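Local coordinates for RagB/SusD family nutrient uptake outer membrane protein (Bacteroides thetaiotaomicron, PDB 7KV3) that probably binds beta-1,3-linked glucans at the outer membrane of this gut bacterium and helps deliver them for uptake, at residues D282-D287 and E393-N398. Numbering follows the deposited sequence.
Sequences DNAVRD and ELNWNN. With BGC (beta-D-glucopyranose), chain B; BGC (beta-D-glucopyranose), chain C.
The carboxamide of Asn395 grips both backbone polar groups of one residue, Arg286, much as a neighbouring strand's peptide would, although both partners lie in loops. In this SusD-family protein the loops lead out of strand 273-277 and into strand 400-404, two strands that pair antiparallel with each other, and the contact ties them together beneath a bound glucan. Asn395 ND2 gives the strong bond, 2.7 Å to Arg286 O and nearly straight at 163°, with the oxygen close to the amide plane. Its OD1 takes a weak bond from Arg286 N (3.3 Å, 129°) and also accepts from Gly296 N, while ND2 serves Ser391 O as well. Asparagine suits the place because it carries donor and acceptor on one short stem. Replacing Asn395 by alanine removes the amide, which is likely to leave Arg286 O and the N-H of Gly296 without this partner and to weaken the tie between the two loops. Ala284 is small enough to let its CB come within 3.2 Å of Asn395 OD1. Arg286 stretches past Leu394, its chain extended from CG to NE after a chi1 of -176° that turns CG away from the backbone N, and its CD lies 3.7 Å from Leu394 O. The buried guanidinium is met by Asp61 (a salt bridge) and the carbonyl of Trp62 from far off in the sequence, and by the carbonyls of Pro291 and Gly296 farther along its own loop. Leu394 supplies the apolar filling: its CD1 lies 3.4 Å from Asp287 C, behind the residue that faces the sugar. Asp287 OD1 is hydrogen-bonded to Ser391 OG, which probably helps fix the carboxylate's rotation. The other oxygen, Asp287 OD2, receives O2 of two successive glucoses, at 2.5 Å from the chain B sugar and 2.6 Å from the chain C sugar.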
ATOM      1  N   ASP A 282     -13.086  -6.421 -15.994  1.00 28.05           N
ATOM      2  CA  ASP A 282     -14.074  -6.184 -17.081  1.00 31.11           C
ATOM      3  C   ASP A 282     -13.316  -5.946 -18.389  1.00 29.74           C
ATOM      4  O   ASP A 282     -12.788  -4.858 -18.553  1.00 28.08           O
ATOM      5  CB  ASP A 282     -15.011  -5.016 -16.777  1.00 36.40           C
ATOM      6  CG  ASP A 282     -16.169  -4.929 -17.766  1.00 43.32           C
ATOM      7  OD1 ASP A 282     -16.292  -5.848 -18.628  1.00 43.28           O
ATOM      8  OD2 ASP A 282     -16.949  -3.951 -17.672  1.00 49.32           O
ATOM      9  N   ASN A 283     -13.209  -6.968 -19.244  1.00 30.97           N
ATOM     10  CA  ASN A 283     -12.515  -6.896 -20.560  1.00 35.47           C
ATOM     11  C   ASN A 283     -11.056  -6.449 -20.342  1.00 32.18           C
ATOM     12  O   ASN A 283     -10.494  -5.754 -21.209  1.00 31.16           O
ATOM     13  CB  ASN A 283     -13.320  -6.025 -21.544  1.00 38.60           C
ATOM     14  CG  ASN A 283     -14.268  -6.849 -22.393  1.00 42.25           C
ATOM     15  OD1 ASN A 283     -13.858  -7.407 -23.400  1.00 50.30           O
ATOM     16  ND2 ASN A 283     -15.524  -6.966 -21.989  1.00 44.60           N
ATOM     17  N   ALA A 284     -10.444  -6.851 -19.226  1.00 31.01           N
ATOM     18  CA  ALA A 284      -9.044  -6.502 -18.890  1.00 28.21           C
ATOM     19  C   ALA A 284      -8.101  -7.311 -19.792  1.00 26.67           C
ATOM     20  O   ALA A 284      -8.354  -8.520 -20.014  1.00 24.92           O
ATOM     21  CB  ALA A 284      -8.800  -6.755 -17.422  1.00 27.42           C
ATOM     22  N   VAL A 285      -7.041  -6.687 -20.293  1.00 25.04           N
ATOM     23  CA  VAL A 285      -6.117  -7.353 -21.257  1.00 26.49           C
ATOM     24  C   VAL A 285      -4.666  -7.086 -20.851  1.00 25.96           C
ATOM     25  O   VAL A 285      -3.780  -7.187 -21.729  1.00 25.69           O
ATOM     26  CB  VAL A 285      -6.387  -6.936 -22.720  1.00 27.97           C
ATOM     27  CG1 VAL A 285      -7.625  -7.618 -23.269  1.00 30.00           C
ATOM     28  CG2 VAL A 285      -6.504  -5.426 -22.888  1.00 27.77           C
ATOM     29  N   ARG A 286      -4.408  -6.833 -19.565  1.00 24.25           N
ATOM     30  CA  ARG A 286      -3.020  -6.842 -19.053  1.00 23.91           C
ATOM     31  C   ARG A 286      -2.444  -8.242 -19.322  1.00 24.54           C
ATOM     32  O   ARG A 286      -3.173  -9.261 -19.107  1.00 23.10           O
ATOM     33  CB  ARG A 286      -2.966  -6.454 -17.580  1.00 21.60           C
ATOM     34  CG  ARG A 286      -1.547  -6.363 -17.055  1.00 21.88           C
ATOM     35  CD  ARG A 286      -1.577  -6.056 -15.591  1.00 20.05           C
ATOM     36  NE  ARG A 286      -0.341  -5.518 -15.075  1.00 19.78           N
ATOM     37  CZ  ARG A 286      -0.186  -5.140 -13.810  1.00 19.57           C
ATOM     38  NH1 ARG A 286      -1.188  -5.252 -12.948  1.00 20.80           N
ATOM     39  NH2 ARG A 286       0.957  -4.633 -13.412  1.00 18.85           N
ATOM     40  N   ASP A 287      -1.221  -8.288 -19.847  1.00 25.92           N
ATOM     41  CA  ASP A 287      -0.574  -9.563 -20.244  1.00 26.87           C
ATOM     42  C   ASP A 287       0.917  -9.516 -19.874  1.00 24.77           C
ATOM     43  O   ASP A 287       1.428  -8.432 -19.478  1.00 24.21           O
ATOM     44  CB  ASP A 287      -0.868  -9.870 -21.718  1.00 29.16           C
ATOM     45  CG  ASP A 287      -0.977 -11.354 -22.060  1.00 30.20           C
ATOM     46  OD1 ASP A 287      -0.698 -12.203 -21.188  1.00 31.23           O
ATOM     47  OD2 ASP A 287      -1.338 -11.650 -23.201  1.00 34.74           O
ATOM     48  N   GLU A 393      -4.319 -14.681 -14.685  1.00 24.54           N
ATOM     49  CA  GLU A 393      -3.343 -14.487 -13.581  1.00 24.86           C
ATOM     50  C   GLU A 393      -3.114 -13.013 -13.283  1.00 22.38           C
ATOM     51  O   GLU A 393      -2.801 -12.709 -12.123  1.00 21.06           O
ATOM     52  CB  GLU A 393      -1.953 -15.035 -13.918  1.00 27.13           C
ATOM     53  CG  GLU A 393      -1.864 -16.543 -13.836  1.00 31.12           C
ATOM     54  CD  GLU A 393      -2.235 -17.266 -15.122  1.00 34.97           C
ATOM     55  OE1 GLU A 393      -2.424 -16.591 -16.153  1.00 33.25           O
ATOM     56  OE2 GLU A 393      -2.325 -18.508 -15.090  1.00 41.29           O
ATOM     57  N   LEU A 394      -3.174 -12.148 -14.298  1.00 21.63           N
ATOM     58  CA  LEU A 394      -2.787 -10.724 -14.162  1.00 21.95           C
ATOM     59  C   LEU A 394      -4.024  -9.839 -14.097  1.00 21.10           C
ATOM     60  O   LEU A 394      -3.824  -8.613 -14.059  1.00 21.66           O
ATOM     61  CB  LEU A 394      -1.916 -10.324 -15.358  1.00 24.03           C
ATOM     62  CG  LEU A 394      -0.595 -11.081 -15.472  1.00 25.19           C
ATOM     63  CD1 LEU A 394       0.094 -10.763 -16.786  1.00 25.58           C
ATOM     64  CD2 LEU A 394       0.308 -10.746 -14.295  1.00 23.72           C
ATOM     65  N   ASN A 395      -5.240 -10.402 -14.116  1.00 19.39           N
ATOM     66  CA  ASN A 395      -6.464  -9.593 -14.365  1.00 18.57           C
ATOM     67  C   ASN A 395      -7.507  -9.799 -13.261  1.00 17.82           C
ATOM     68  O   ASN A 395      -8.708  -9.743 -13.575  1.00 20.01           O
ATOM     69  CB  ASN A 395      -6.978  -9.808 -15.791  1.00 18.32           C
ATOM     70  CG  ASN A 395      -6.044  -9.151 -16.789  1.00 19.39           C
ATOM     71  OD1 ASN A 395      -5.905  -7.919 -16.806  1.00 18.35           O
ATOM     72  ND2 ASN A 395      -5.342  -9.959 -17.570  1.00 19.03           N
ATOM     73  N   TRP A 396      -7.077  -9.915 -11.995  1.00 17.78           N
ATOM     74  CA  TRP A 396      -7.977  -9.826 -10.806  1.00 16.20           C
ATOM     75  C   TRP A 396      -8.517  -8.391 -10.676  1.00 15.64           C
ATOM     76  O   TRP A 396      -7.791  -7.452 -11.011  1.00 15.24           O
ATOM     77  CB  TRP A 396      -7.257 -10.277  -9.543  1.00 15.49           C
ATOM     78  CG  TRP A 396      -6.928 -11.730  -9.611  1.00 15.10           C
ATOM     79  CD1 TRP A 396      -5.721 -12.276  -9.913  1.00 15.15           C
ATOM     80  CD2 TRP A 396      -7.834 -12.834  -9.413  1.00 15.80           C
ATOM     81  NE1 TRP A 396      -5.805 -13.639  -9.901  1.00 15.44           N
ATOM     82  CE2 TRP A 396      -7.087 -14.016  -9.595  1.00 15.51           C
ATOM     83  CE3 TRP A 396      -9.191 -12.940  -9.085  1.00 14.97           C
ATOM     84  CZ2 TRP A 396      -7.657 -15.282  -9.502  1.00 15.21           C
ATOM     85  CZ3 TRP A 396      -9.755 -14.190  -8.958  1.00 15.69           C
ATOM     86  CH2 TRP A 396      -8.998 -15.344  -9.177  1.00 16.68           C
ATOM     87  N   ASN A 397      -9.754  -8.256 -10.219  1.00 15.59           N
ATOM     88  CA  ASN A 397     -10.470  -6.961 -10.087  1.00 17.24           C
ATOM     89  C   ASN A 397     -10.178  -6.259  -8.742  1.00 16.57           C
ATOM     90  O   ASN A 397     -10.689  -5.122  -8.554  1.00 18.36           O
ATOM     91  CB  ASN A 397     -11.971  -7.146 -10.325  1.00 16.55           C
ATOM     92  CG  ASN A 397     -12.695  -7.898  -9.240  1.00 18.31           C
ATOM     93  OD1 ASN A 397     -12.124  -8.220  -8.192  1.00 20.13           O
ATOM     94  ND2 ASN A 397     -13.960  -8.213  -9.502  1.00 19.33           N
ATOM     95  N   ASN A 398      -9.406  -6.865  -7.839  1.00 15.53           N
ATOM     96  CA  ASN A 398      -9.199  -6.332  -6.456  1.00 15.60           C
ATOM     97  C   ASN A 398      -8.474  -4.991  -6.493  1.00 15.02           C
ATOM     98  O   ASN A 398      -7.267  -4.975  -6.717  1.00 15.77           O
ATOM     99  CB  ASN A 398      -8.377  -7.245  -5.543  1.00 15.66           C
ATOM    100  CG  ASN A 398      -8.931  -8.645  -5.476  1.00 15.88           C
ATOM    101  OD1 ASN A 398      -8.949  -9.331  -6.499  1.00 15.51           O
ATOM    102  ND2 ASN A 398      -9.440  -9.045  -4.320  1.00 15.26           N
TER
HETATM  103  C2  BGC B   1      -3.468  -9.912 -25.363  1.00 35.75           C
HETATM  104  C3  BGC B   1      -4.184 -11.213 -25.693  1.00 33.92           C
HETATM  105  C4  BGC B   1      -5.682 -10.900 -25.906  1.00 36.26           C
HETATM  106  C5  BGC B   1      -5.921  -9.718 -26.847  1.00 36.96           C
HETATM  107  C6  BGC B   1      -7.360  -9.279 -26.725  1.00 35.85           C
HETATM  108  C1  BGC B   1      -3.677  -8.981 -26.561  1.00 36.88           C
HETATM  109  O1  BGC B   1      -2.886  -7.834 -26.376  1.00 43.87           O
HETATM  110  O2  BGC B   1      -2.071 -10.154 -25.118  1.00 35.00           O
HETATM  111  O3  BGC B   1      -3.985 -12.177 -24.646  1.00 33.51           O
HETATM  112  O4  BGC B   1      -6.422 -12.022 -26.405  1.00 33.26           O
HETATM  113  O5  BGC B   1      -5.043  -8.598 -26.588  1.00 36.84           O
HETATM  114  O6  BGC B   1      -7.421  -8.083 -27.489  1.00 40.93           O
HETATM  115  C2  BGC C   2      -3.228 -14.242 -23.838  1.00 28.91           C
HETATM  116  C3  BGC C   2      -3.508 -15.718 -23.911  1.00 29.86           C
HETATM  117  C4  BGC C   2      -5.011 -15.970 -23.795  1.00 31.18           C
HETATM  118  C5  BGC C   2      -5.784 -15.168 -24.848  1.00 32.00           C
HETATM  119  C6  BGC C   2      -7.270 -15.382 -24.705  1.00 33.45           C
HETATM  120  C1  BGC C   2      -4.123 -13.497 -24.832  1.00 28.92           C
HETATM  121  O2  BGC C   2      -1.832 -14.010 -24.053  1.00 25.03           O
HETATM  122  O3  BGC C   2      -2.830 -16.334 -22.816  1.00 32.58           O
HETATM  123  O4  BGC C   2      -5.308 -17.358 -23.918  1.00 34.14           O
HETATM  124  O5  BGC C   2      -5.510 -13.782 -24.671  1.00 28.85           O
HETATM  125  O6  BGC C   2      -7.885 -14.931 -25.901  1.00 37.82           O